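Local coordinates for N-terminal cyanobactin protease (PDB 4H6W), which probably cleaves precursor peptides in prenylagaramide maturation, this chain being the N-terminal subtilisin-like serine protease part of a larger cyanobactin enzyme, at residues A[27-32]-A[66-71]; A[23-28]-A[119-124]; A[41-46]-A[86-91]. All coordinates share one frame; numbering follows the deposited sequence.

Contact 1 of 3, residues A[27-32]-A[66-71]; sequences VLDGIV and THVASI
Thr66 begins the contact by laying its hydroxyl against the backbone of Val32, OG1 lying 3.7 Å from Val32 CA. With OG1 turned beside its own backbone N (chi1 -56°), the hydroxyl can hydrogen-bond both Ser62 O, one turn earlier, and Asp33 N, tying the loop after the strand to this helix. Two residues on, Val68 divides its methyls between two partners. CG1, which extends opposite the backbone N, meets Val27 CG1 at 3.9 Å, whereas CG2 faces the carboxylate of Asp29, 4.0 Å from OD1, and so presents an apolar wall to it. Asp29 is the predicted aspartate of the charge relay: its OD2 is hydrogen-bonded to His64 ND1, and also receives Gly30 N at 2.7 Å, on the anti side and 20° out of the carboxylate plane. Both bonds fall on OD2 and together restrain the turn of the carboxylate, while OD1 lies against the Val68 methyl. With an alanine in place of Asp29, His64 ND1 would probably lose its mate, leaving the imidazole freer to turn. Ala69 follows, its CB 3.9 Å from Val32 CG2; the small residue lets the helix come close to the chain, with Val27 CG2 near its CA. Helix 63-73 thus packs on strand 24-28 and the loop that follows it, no hydrogen bond joining the two segments. Around this pair, Ser70 OG bonds Ala211 N of strand 208-211, helix 223-243, which carries the predicted nucleophile Ser224, closes in beside Val68, and helix 104-116 covers Leu28 on the other face of the sheet.

Contact 2 of 3, residues A[23-28]-A[119-124]; sequences ICVAVL and ANIINV
Leu28 leans over Ile122 on one face of two neighbouring parallel strands. Its CB lies 3.9 Å from Asn123 O; from there CG turns back beside its own backbone N (chi1 -80°), and the chain ends with both methyls near Ile122 CG2, CD1 at 3.9 Å and CD2 at 4.1 Å. Leu107 and Ala110 of helix 104-116 cover the same leucine. Toward the start of the strand the side chains shrink, Ala26 CB meeting Ala119 CB at 3.8 Å. On the opposite face Val25 and Ile121 stand side by side, pointing the same way, under helix 223-243. Between the faces runs a regular ladder of backbone hydrogen bonds: Ala26 N to Ile121 O, Asn123 N to Ala26 O and Leu28 N to Asn123 O. At the N-terminal end Cys24 O accepts both Asn120 N, at 2.7 Å, and Ile121 N, at 3.2 Å. Asn123 is a buried polar side chain on the face of Val25 and Ile121; its ND2 bonds Ser231 OG and its OD1 Ser125 OG. The chemistry is that of a buried sheet centre: strand 24-28 spends its backbone polarity on strands 121-124 and 88-91, leaving mostly aliphatic groups, Asn123 excepted, to pack against helices.

Contact 3 of 3, residues A[41-46]-A[86-91]; sequences GADLTR and QCRGLI
Leu44 and Ile91 slant across each other on one face of this parallel strand pair, their CD1 atoms 4.1 Å apart. The other branch of Leu44, CD2, drops onto Gly89, 3.8 Å from its CA. A side-chain carbon built onto Gly89 would clash with this methyl, so the leucine in its present rotamer needs a glycine opposite. Arg46 leaves the same face with CG anti to the backbone N (chi1 -178°) and stays extended to NE; what touches the neighbouring strand is its base, CG passing 3.8 Å from Ile91 O. The other face, with Asp43, Thr45, Arg88 and Leu90, is more polar and holds two of the bound waters. Asp43 and Arg88 lie on it together, yet they make no salt bridge: the carboxylate and guanidinium planes stand 78° apart, and Asp43 OD2 remains 5.1 Å from Arg88 NE. A water mediates instead, donating to Asp43 OD1 at 3.0 Å and lying in plane at the guanidinium edge, where its bond to Arg88 NE is weak. Leu90 CD2 sits 3.5 Å above one face of that guanidinium, toward its rim. A second water rests among Asp43 OD1, Thr45 OG1 and Gly89 O. Under the side chains, backbone bonds run from Gly89 N to Asp43 O, Thr45 N to Gly89 O and Ile91 N to Thr45 O, and a third water continues the link between Asp43 N and Cys87 O where the strands begin. Strand 43-46 is the outermost strand at this end of the seven-stranded parallel sheet, joined to 88-91 through helix 63-73 in a beta-alpha-beta crossover. Strand 88-91 has 24-28 as its other neighbour, with Leu90 resting on Cys24 and Ala26, and Cys87 reaches helix 223-243.

In the fold
Strand 24-28 connects all three contacts: it is part of contacts 1 and 2, and it bonds through its backbone to strand 88-91 of contact 3. Contacts 1 and 2 are buried; contact 3, at the sheet's outer strand, is only partly so. Their chemistry follows. Contact 2 is strand against strand, mostly aliphatic, with Asn123 a buried polar exception; contact 3 has the same parallel ladder but carries charges and waters on one face. Contact 1 is helix on sheet, held by methyl packing, and it includes Asp29 of the predicted charge relay. Val68 of contact 1 also touches Asn123 of contact 2, and Val32 touches Ile91 of contact 3. They run from the sheet's middle strands to its outer strand 43-46.

Contact 1 of 3, residues A[27-32]-A[66-71]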
ATOM      1  N   VAL A  27      -8.099   4.483   0.375  1.00 28.96           N
ATOM      2  CA  VAL A  27      -6.890   5.231   0.709  1.00 28.91           C
ATOM      3  C   VAL A  27      -7.163   6.080   1.941  1.00 30.16           C
ATOM      4  O   VAL A  27      -7.968   7.011   1.895  1.00 31.20           O
ATOM      5  CB  VAL A  27      -6.385   6.096  -0.462  1.00 29.17           C
ATOM      6  CG1 VAL A  27      -5.163   6.888  -0.033  1.00 29.30           C
ATOM      7  CG2 VAL A  27      -6.070   5.235  -1.691  1.00 28.24           C
ATOM      8  N   LEU A  28      -6.521   5.719   3.052  1.00 30.57           N
ATOM      9  CA  LEU A  28      -6.667   6.451   4.304  1.00 31.15           C
ATOM     10  C   LEU A  28      -5.476   7.373   4.477  1.00 33.18           C
ATOM     11  O   LEU A  28      -4.368   6.939   4.814  1.00 33.81           O
ATOM     12  CB  LEU A  28      -6.810   5.503   5.499  1.00 30.11           C
ATOM     13  CG  LEU A  28      -8.190   4.891   5.750  1.00 28.99           C
ATOM     14  CD1 LEU A  28      -8.714   4.100   4.557  1.00 28.46           C
ATOM     15  CD2 LEU A  28      -8.135   4.016   6.984  1.00 27.81           C
ATOM     16  N   ASP A  29      -5.724   8.655   4.232  1.00 35.06           N
ATOM     17  CA  ASP A  29      -4.670   9.642   4.101  1.00 34.93           C
ATOM     18  C   ASP A  29      -5.283  11.039   4.218  1.00 34.53           C
ATOM     19  O   ASP A  29      -6.339  11.202   4.841  1.00 33.44           O
ATOM     20  CB  ASP A  29      -3.997   9.468   2.744  1.00 37.63           C
ATOM     21  CG  ASP A  29      -2.555   9.897   2.752  1.00 40.90           C
ATOM     22  OD1 ASP A  29      -1.693   8.987   2.761  1.00 42.07           O
ATOM     23  OD2 ASP A  29      -2.290  11.130   2.763  1.00 39.03           O
ATOM     24  N   GLY A  30      -4.627  12.041   3.636  1.00 32.28           N
ATOM     25  CA  GLY A  30      -5.202  13.385   3.566  1.00 31.64           C
ATOM     26  C   GLY A  30      -6.202  13.494   2.429  1.00 33.72           C
ATOM     27  O   GLY A  30      -6.411  12.531   1.666  1.00 33.02           O
ATOM     28  N   ILE A  31      -6.824  14.665   2.315  1.00 33.92           N
ATOM     29  CA  ILE A  31      -7.754  14.951   1.223  1.00 35.12           C
ATOM     30  C   ILE A  31      -7.071  14.949  -0.161  1.00 34.00           C
ATOM     31  O   ILE A  31      -6.060  15.617  -0.372  1.00 33.26           O
ATOM     32  CB  ILE A  31      -8.539  16.263   1.472  1.00 37.60           C
ATOM     33  CG1 ILE A  31      -9.260  16.181   2.827  1.00 36.72           C
ATOM     34  CG2 ILE A  31      -9.545  16.514   0.346  1.00 37.92           C
ATOM     35  CD1 ILE A  31      -9.981  17.450   3.233  1.00 38.23           C
ATOM     36  N   VAL A  32      -7.661  14.182  -1.078  1.00 32.94           N
ATOM     37  CA  VAL A  32      -7.193  13.981  -2.438  1.00 32.70           C
ATOM     38  C   VAL A  32      -7.748  15.040  -3.386  1.00 33.86           C
ATOM     39  O   VAL A  32      -8.930  15.379  -3.323  1.00 35.28           O
ATOM     40  CB  VAL A  32      -7.654  12.594  -2.918  1.00 34.34           C
ATOM     41  CG1 VAL A  32      -7.403  12.395  -4.404  1.00 34.10           C
ATOM     42  CG2 VAL A  32      -6.972  11.503  -2.095  1.00 33.88           C
ATOM     43  N   THR A  66      -2.876  13.122  -2.345  1.00 33.38           N
ATOM     44  CA  THR A  66      -3.051  13.150  -3.794  1.00 34.30           C
ATOM     45  C   THR A  66      -1.982  12.285  -4.456  1.00 32.56           C
ATOM     46  O   THR A  66      -2.286  11.486  -5.344  1.00 32.28           O
ATOM     47  CB  THR A  66      -3.009  14.595  -4.350  1.00 34.43           C
ATOM     48  OG1 THR A  66      -4.005  15.378  -3.680  1.00 36.06           O
ATOM     49  CG2 THR A  66      -3.265  14.622  -5.860  1.00 32.11           C
ATOM     50  N   HIS A  67      -0.740  12.436  -4.005  1.00 30.13           N
ATOM     51  CA  HIS A  67       0.372  11.673  -4.557  1.00 30.10           C
ATOM     52  C   HIS A  67       0.118  10.172  -4.384  1.00 29.46           C
ATOM     53  O   HIS A  67       0.079   9.423  -5.369  1.00 29.10           O
ATOM     54  CB  HIS A  67       1.670  12.089  -3.881  1.00 31.21           C
ATOM     55  CG  HIS A  67       2.899  11.644  -4.602  1.00 33.39           C
ATOM     56  ND1 HIS A  67       3.417  10.374  -4.473  1.00 34.93           N
ATOM     57  CD2 HIS A  67       3.724  12.303  -5.447  1.00 34.01           C
ATOM     58  CE1 HIS A  67       4.500  10.263  -5.220  1.00 35.12           C
ATOM     59  NE2 HIS A  67       4.713  11.422  -5.815  1.00 35.77           N
ATOM     60  N   VAL A  68      -0.091   9.758  -3.132  1.00 27.15           N
ATOM     61  CA  VAL A  68      -0.409   8.372  -2.799  1.00 25.85           C
ATOM     62  C   VAL A  68      -1.569   7.784  -3.607  1.00 25.43           C
ATOM     63  O   VAL A  68      -1.426   6.705  -4.188  1.00 25.15           O
ATOM     64  CB  VAL A  68      -0.704   8.210  -1.291  1.00 25.88           C
ATOM     65  CG1 VAL A  68      -1.380   6.872  -1.019  1.00 23.76           C
ATOM     66  CG2 VAL A  68       0.581   8.349  -0.492  1.00 25.72           C
ATOM     67  N   ALA A  69      -2.710   8.471  -3.642  1.00 23.74           N
ATOM     68  CA  ALA A  69      -3.830   7.981  -4.433  1.00 24.12           C
ATOM     69  C   ALA A  69      -3.482   7.875  -5.926  1.00 25.99           C
ATOM     70  O   ALA A  69      -3.960   6.970  -6.624  1.00 27.66           O
ATOM     71  CB  ALA A  69      -5.060   8.838  -4.229  1.00 22.05           C
ATOM     72  N   SER A  70      -2.658   8.790  -6.423  1.00 26.12           N
ATOM     73  CA  SER A  70      -2.385   8.802  -7.847  1.00 27.19           C
ATOM     74  C   SER A  70      -1.528   7.610  -8.218  1.00 28.45           C
ATOM     75  O   SER A  70      -1.734   7.034  -9.286  1.00 29.60           O
ATOM     76  CB  SER A  70      -1.771  10.118  -8.321  1.00 25.97           C
ATOM     77  OG  SER A  70      -0.431  10.232  -7.919  1.00 28.16           O
ATOM     78  N   ILE A  71      -0.617   7.215  -7.321  1.00 28.17           N
ATOM     79  CA  ILE A  71       0.192   5.983  -7.495  1.00 28.48           C
ATOM     80  C   ILE A  71      -0.661   4.740  -7.796  1.00 29.83           C
ATOM     81  O   ILE A  71      -0.288   3.887  -8.620  1.00 31.37           O
ATOM     82  CB  ILE A  71       1.124   5.731  -6.280  1.00 27.92           C
ATOM     83  CG1 ILE A  71       2.280   6.750  -6.294  1.00 26.26           C
ATOM     84  CG2 ILE A  71       1.661   4.299  -6.282  1.00 26.77           C
ATOM     85  CD1 ILE A  71       2.845   7.106  -4.951  1.00 23.56           C
TER

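Contact 2 of 3, residues A[23-28]-A[119-124]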
ATOM      1  N   ILE A  23     -13.246  -4.680  -7.365  1.00 33.22           N
ATOM      2  CA  ILE A  23     -12.215  -4.661  -6.350  1.00 31.75           C
ATOM      3  C   ILE A  23     -12.007  -3.246  -5.855  1.00 32.92           C
ATOM      4  O   ILE A  23     -11.696  -2.339  -6.634  1.00 34.91           O
ATOM      5  CB  ILE A  23     -10.894  -5.281  -6.861  1.00 30.92           C
ATOM      6  CG1 ILE A  23     -11.071  -6.782  -7.102  1.00 31.44           C
ATOM      7  CG2 ILE A  23      -9.744  -5.017  -5.897  1.00 27.46           C
ATOM      8  CD1 ILE A  23     -11.683  -7.542  -5.938  1.00 33.12           C
ATOM      9  N   CYS A  24     -12.183  -3.065  -4.552  1.00 32.49           N
ATOM     10  CA  CYS A  24     -12.128  -1.755  -3.957  1.00 32.88           C
ATOM     11  C   CYS A  24     -10.898  -1.576  -3.102  1.00 32.95           C
ATOM     12  O   CYS A  24     -10.596  -2.418  -2.254  1.00 32.33           O
ATOM     13  CB  CYS A  24     -13.367  -1.502  -3.111  1.00 34.50           C
ATOM     14  SG  CYS A  24     -13.368   0.190  -2.507  1.00 38.99           S
ATOM     15  N   VAL A  25     -10.194  -0.470  -3.346  1.00 33.17           N
ATOM     16  CA  VAL A  25      -9.038  -0.057  -2.551  1.00 31.22           C
ATOM     17  C   VAL A  25      -9.361   1.262  -1.851  1.00 30.20           C
ATOM     18  O   VAL A  25      -9.726   2.238  -2.496  1.00 30.47           O
ATOM     19  CB  VAL A  25      -7.768   0.097  -3.426  1.00 31.44           C
ATOM     20  CG1 VAL A  25      -6.612   0.690  -2.632  1.00 30.14           C
ATOM     21  CG2 VAL A  25      -7.347  -1.247  -4.008  1.00 31.79           C
ATOM     22  N   ALA A  26      -9.251   1.274  -0.528  1.00 29.48           N
ATOM     23  CA  ALA A  26      -9.486   2.492   0.252  1.00 29.25           C
ATOM     24  C   ALA A  26      -8.159   3.165   0.547  1.00 28.43           C
ATOM     25  O   ALA A  26      -7.200   2.497   0.915  1.00 28.57           O
ATOM     26  CB  ALA A  26     -10.205   2.163   1.548  1.00 28.65           C
ATOM     27  N   VAL A  27      -8.099   4.483   0.375  1.00 28.96           N
ATOM     28  CA  VAL A  27      -6.890   5.231   0.709  1.00 28.91           C
ATOM     29  C   VAL A  27      -7.163   6.080   1.941  1.00 30.16           C
ATOM     30  O   VAL A  27      -7.968   7.011   1.895  1.00 31.20           O
ATOM     31  CB  VAL A  27      -6.385   6.096  -0.462  1.00 29.17           C
ATOM     32  CG1 VAL A  27      -5.163   6.888  -0.033  1.00 29.30           C
ATOM     33  CG2 VAL A  27      -6.070   5.235  -1.691  1.00 28.24           C
ATOM     34  N   LEU A  28      -6.521   5.719   3.052  1.00 30.57           N
ATOM     35  CA  LEU A  28      -6.667   6.451   4.304  1.00 31.15           C
ATOM     36  C   LEU A  28      -5.476   7.373   4.477  1.00 33.18           C
ATOM     37  O   LEU A  28      -4.368   6.939   4.814  1.00 33.81           O
ATOM     38  CB  LEU A  28      -6.810   5.503   5.499  1.00 30.11           C
ATOM     39  CG  LEU A  28      -8.190   4.891   5.750  1.00 28.99           C
ATOM     40  CD1 LEU A  28      -8.714   4.100   4.557  1.00 28.46           C
ATOM     41  CD2 LEU A  28      -8.135   4.016   6.984  1.00 27.81           C
ATOM     42  N   ALA A 119     -14.420  -2.047   1.048  1.00 33.63           N
ATOM     43  CA  ALA A 119     -13.028  -2.043   0.615  1.00 33.10           C
ATOM     44  C   ALA A 119     -12.457  -3.457   0.755  1.00 34.09           C
ATOM     45  O   ALA A 119     -12.753  -4.158   1.726  1.00 35.16           O
ATOM     46  CB  ALA A 119     -12.204  -1.032   1.399  1.00 30.04           C
ATOM     47  N   ASN A 120     -11.669  -3.888  -0.227  1.00 32.66           N
ATOM     48  CA  ASN A 120     -10.987  -5.182  -0.151  1.00 32.43           C
ATOM     49  C   ASN A 120      -9.563  -5.039   0.366  1.00 32.17           C
ATOM     50  O   ASN A 120      -9.028  -5.936   1.042  1.00 31.88           O
ATOM     51  CB  ASN A 120     -10.958  -5.829  -1.529  1.00 32.21           C
ATOM     52  CG  ASN A 120     -12.338  -6.079  -2.064  1.00 33.46           C
ATOM     53  OD1 ASN A 120     -13.066  -6.917  -1.532  1.00 34.83           O
ATOM     54  ND2 ASN A 120     -12.721  -5.346  -3.108  1.00 32.83           N
ATOM     55  N   ILE A 121      -8.962  -3.906   0.008  1.00 29.40           N
ATOM     56  CA  ILE A 121      -7.628  -3.540   0.429  1.00 29.87           C
ATOM     57  C   ILE A 121      -7.680  -2.172   1.091  1.00 28.52           C
ATOM     58  O   ILE A 121      -8.343  -1.264   0.589  1.00 28.42           O
ATOM     59  CB  ILE A 121      -6.678  -3.487  -0.776  1.00 30.08           C
ATOM     60  CG1 ILE A 121      -6.472  -4.896  -1.316  1.00 31.00           C
ATOM     61  CG2 ILE A 121      -5.343  -2.869  -0.395  1.00 28.64           C
ATOM     62  CD1 ILE A 121      -5.877  -4.916  -2.695  1.00 30.67           C
ATOM     63  N   ILE A 122      -6.982  -2.030   2.211  1.00 26.58           N
ATOM     64  CA  ILE A 122      -6.879  -0.735   2.875  1.00 26.56           C
ATOM     65  C   ILE A 122      -5.423  -0.297   2.909  1.00 26.60           C
ATOM     66  O   ILE A 122      -4.585  -0.986   3.497  1.00 27.05           O
ATOM     67  CB  ILE A 122      -7.478  -0.755   4.302  1.00 25.84           C
ATOM     68  CG1 ILE A 122      -8.998  -0.989   4.234  1.00 25.45           C
ATOM     69  CG2 ILE A 122      -7.158   0.547   5.034  1.00 24.13           C
ATOM     70  CD1 ILE A 122      -9.638  -1.293   5.572  1.00 25.29           C
ATOM     71  N   ASN A 123      -5.152   0.848   2.281  1.00 25.89           N
ATOM     72  CA  ASN A 123      -3.821   1.447   2.229  1.00 27.11           C
ATOM     73  C   ASN A 123      -3.571   2.539   3.271  1.00 27.47           C
ATOM     74  O   ASN A 123      -4.267   3.550   3.294  1.00 30.91           O
ATOM     75  CB  ASN A 123      -3.551   2.020   0.831  1.00 26.33           C
ATOM     76  CG  ASN A 123      -2.161   2.610   0.710  1.00 26.48           C
ATOM     77  OD1 ASN A 123      -1.904   3.744   1.141  1.00 27.68           O
ATOM     78  ND2 ASN A 123      -1.251   1.843   0.144  1.00 24.76           N
ATOM     79  N   VAL A 124      -2.551   2.360   4.100  1.00 27.29           N
ATOM     80  CA  VAL A 124      -2.231   3.344   5.140  1.00 28.68           C
ATOM     81  C   VAL A 124      -0.777   3.775   4.998  1.00 29.24           C
ATOM     82  O   VAL A 124       0.128   3.114   5.502  1.00 30.88           O
ATOM     83  CB  VAL A 124      -2.487   2.805   6.585  1.00 27.16           C
ATOM     84  CG1 VAL A 124      -2.406   3.931   7.602  1.00 26.77           C
ATOM     85  CG2 VAL A 124      -3.841   2.135   6.701  1.00 26.60           C
TER

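Contact 3 of 3, residues A[41-46]-A[86-91]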
ATOM      1  N   GLY A  41     -11.554   9.581 -15.493  1.00 32.46           N
ATOM      2  CA  GLY A  41     -11.895   8.200 -15.821  1.00 30.06           C
ATOM      3  C   GLY A  41     -11.795   7.262 -14.627  1.00 30.52           C
ATOM      4  O   GLY A  41     -12.322   6.157 -14.681  1.00 31.79           O
ATOM      5  N   ALA A  42     -11.116   7.689 -13.560  1.00 29.79           N
ATOM      6  CA  ALA A  42     -10.998   6.901 -12.320  1.00 32.55           C
ATOM      7  C   ALA A  42     -12.318   6.872 -11.563  1.00 34.09           C
ATOM      8  O   ALA A  42     -13.035   7.857 -11.555  1.00 37.63           O
ATOM      9  CB  ALA A  42      -9.904   7.469 -11.416  1.00 31.21           C
ATOM     10  N   ASP A  43     -12.640   5.744 -10.940  1.00 36.12           N
ATOM     11  CA  ASP A  43     -13.851   5.625 -10.127  1.00 38.78           C
ATOM     12  C   ASP A  43     -13.540   5.859  -8.650  1.00 39.63           C
ATOM     13  O   ASP A  43     -13.161   4.928  -7.928  1.00 41.14           O
ATOM     14  CB  ASP A  43     -14.482   4.248 -10.322  1.00 40.81           C
ATOM     15  CG  ASP A  43     -15.794   4.074  -9.559  1.00 45.25           C
ATOM     16  OD1 ASP A  43     -16.192   4.944  -8.738  1.00 46.81           O
ATOM     17  OD2 ASP A  43     -16.434   3.029  -9.789  1.00 48.19           O
ATOM     18  N   LEU A  44     -13.715   7.097  -8.201  1.00 37.21           N
ATOM     19  CA  LEU A  44     -13.372   7.463  -6.834  1.00 36.47           C
ATOM     20  C   LEU A  44     -14.552   8.067  -6.093  1.00 37.28           C
ATOM     21  O   LEU A  44     -15.346   8.812  -6.668  1.00 36.39           O
ATOM     22  CB  LEU A  44     -12.211   8.453  -6.821  1.00 35.02           C
ATOM     23  CG  LEU A  44     -10.884   8.093  -7.491  1.00 35.77           C
ATOM     24  CD1 LEU A  44      -9.884   9.210  -7.260  1.00 36.42           C
ATOM     25  CD2 LEU A  44     -10.313   6.782  -6.987  1.00 37.85           C
ATOM     26  N   THR A  45     -14.643   7.749  -4.807  1.00 37.68           N
ATOM     27  CA  THR A  45     -15.680   8.282  -3.929  1.00 37.41           C
ATOM     28  C   THR A  45     -15.027   8.681  -2.624  1.00 36.90           C
ATOM     29  O   THR A  45     -14.224   7.927  -2.074  1.00 39.12           O
ATOM     30  CB  THR A  45     -16.736   7.207  -3.629  1.00 38.76           C
ATOM     31  OG1 THR A  45     -17.267   6.724  -4.868  1.00 41.35           O
ATOM     32  CG2 THR A  45     -17.878   7.761  -2.753  1.00 38.12           C
ATOM     33  N   ARG A  46     -15.361   9.859  -2.128  1.00 33.46           N
ATOM     34  CA  ARG A  46     -14.850  10.280  -0.848  1.00 34.69           C
ATOM     35  C   ARG A  46     -15.902  10.036   0.222  1.00 35.96           C
ATOM     36  O   ARG A  46     -17.056  10.390   0.039  1.00 37.05           O
ATOM     37  CB  ARG A  46     -14.464  11.755  -0.891  1.00 34.27           C
ATOM     38  CG  ARG A  46     -13.877  12.223   0.420  1.00 36.93           C
ATOM     39  CD  ARG A  46     -13.545  13.695   0.399  1.00 38.91           C
ATOM     40  NE  ARG A  46     -13.441  14.198   1.759  1.00 42.54           N
ATOM     41  CZ  ARG A  46     -13.156  15.457   2.066  1.00 45.85           C
ATOM     42  NH1 ARG A  46     -12.936  16.348   1.103  1.00 44.27           N
ATOM     43  NH2 ARG A  46     -13.085  15.822   3.341  1.00 47.48           N
ATOM     44  N   GLN A  86      -8.227   0.682 -13.098  1.00 39.19           N
ATOM     45  CA  GLN A  86      -9.638   0.346 -13.316  1.00 39.93           C
ATOM     46  C   GLN A  86     -10.366  -0.127 -12.055  1.00 41.89           C
ATOM     47  O   GLN A  86     -11.570  -0.411 -12.098  1.00 45.87           O
ATOM     48  CB  GLN A  86      -9.838  -0.652 -14.469  1.00 43.68           C
ATOM     49  CG  GLN A  86      -9.145  -0.350 -15.807  1.00 49.31           C
ATOM     50  CD  GLN A  86      -9.006   1.129 -16.127  1.00 55.51           C
ATOM     51  OE1 GLN A  86      -9.934   1.919 -15.922  1.00 61.34           O
ATOM     52  NE2 GLN A  86      -7.836   1.516 -16.638  1.00 56.31           N
ATOM     53  N   CYS A  87      -9.648  -0.216 -10.940  1.00 39.21           N
ATOM     54  CA  CYS A  87     -10.262  -0.578  -9.654  1.00 40.48           C
ATOM     55  C   CYS A  87     -11.101   0.552  -9.028  1.00 38.87           C
ATOM     56  O   CYS A  87     -10.863   1.733  -9.264  1.00 38.81           O
ATOM     57  CB  CYS A  87      -9.192  -1.044  -8.663  1.00 41.02           C
ATOM     58  SG  CYS A  87      -8.632  -2.752  -8.909  1.00 48.23           S
ATOM     59  N   ARG A  88     -12.087   0.176  -8.230  1.00 37.81           N
ATOM     60  CA  ARG A  88     -12.853   1.134  -7.437  1.00 39.81           C
ATOM     61  C   ARG A  88     -11.967   1.736  -6.324  1.00 38.41           C
ATOM     62  O   ARG A  88     -11.161   1.031  -5.708  1.00 41.37           O
ATOM     63  CB  ARG A  88     -14.079   0.424  -6.846  1.00 41.81           C
ATOM     64  CG  ARG A  88     -15.155   1.340  -6.291  1.00 47.78           C
ATOM     65  CD  ARG A  88     -16.391   0.565  -5.845  1.00 51.05           C
ATOM     66  NE  ARG A  88     -17.268   1.395  -5.020  1.00 54.65           N
ATOM     67  CZ  ARG A  88     -17.442   1.259  -3.704  1.00 57.07           C
ATOM     68  NH1 ARG A  88     -16.814   0.301  -3.024  1.00 51.68           N
ATOM     69  NH2 ARG A  88     -18.270   2.083  -3.067  1.00 59.54           N
ATOM     70  N   GLY A  89     -12.101   3.032  -6.077  1.00 37.32           N
ATOM     71  CA  GLY A  89     -11.351   3.694  -4.998  1.00 37.64           C
ATOM     72  C   GLY A  89     -12.217   4.446  -3.989  1.00 37.93           C
ATOM     73  O   GLY A  89     -13.184   5.118  -4.370  1.00 40.11           O
ATOM     74  N   LEU A  90     -11.872   4.328  -2.705  1.00 36.69           N
ATOM     75  CA  LEU A  90     -12.497   5.110  -1.629  1.00 35.71           C
ATOM     76  C   LEU A  90     -11.479   6.009  -0.932  1.00 34.48           C
ATOM     77  O   LEU A  90     -10.468   5.538  -0.421  1.00 37.27           O
ATOM     78  CB  LEU A  90     -13.112   4.202  -0.578  1.00 37.29           C
ATOM     79  CG  LEU A  90     -14.163   3.167  -0.953  1.00 39.39           C
ATOM     80  CD1 LEU A  90     -14.520   2.390   0.305  1.00 40.41           C
ATOM     81  CD2 LEU A  90     -15.400   3.808  -1.552  1.00 40.86           C
ATOM     82  N   ILE A  91     -11.744   7.304  -0.908  1.00 32.78           N
ATOM     83  CA  ILE A  91     -10.911   8.229  -0.174  1.00 31.65           C
ATOM     84  C   ILE A  91     -11.557   8.376   1.202  1.00 32.50           C
ATOM     85  O   ILE A  91     -12.737   8.695   1.320  1.00 32.65           O
ATOM     86  CB  ILE A  91     -10.796   9.576  -0.909  1.00 31.98           C
ATOM     87  CG1 ILE A  91     -10.151   9.379  -2.285  1.00 34.27           C
ATOM     88  CG2 ILE A  91      -9.989  10.575  -0.101  1.00 31.37           C
ATOM     89  CD1 ILE A  91     -10.763  10.257  -3.369  1.00 34.91           C
TER
HETATM   90  O   HOH W   1     -10.766   3.818 -11.142  1.00 43.77           O
HETATM   91  O   HOH W   2     -15.662   4.507  -5.943  1.00 45.42           O
HETATM   92  O   HOH W   3     -18.418   3.977  -6.917  1.00 57.41           O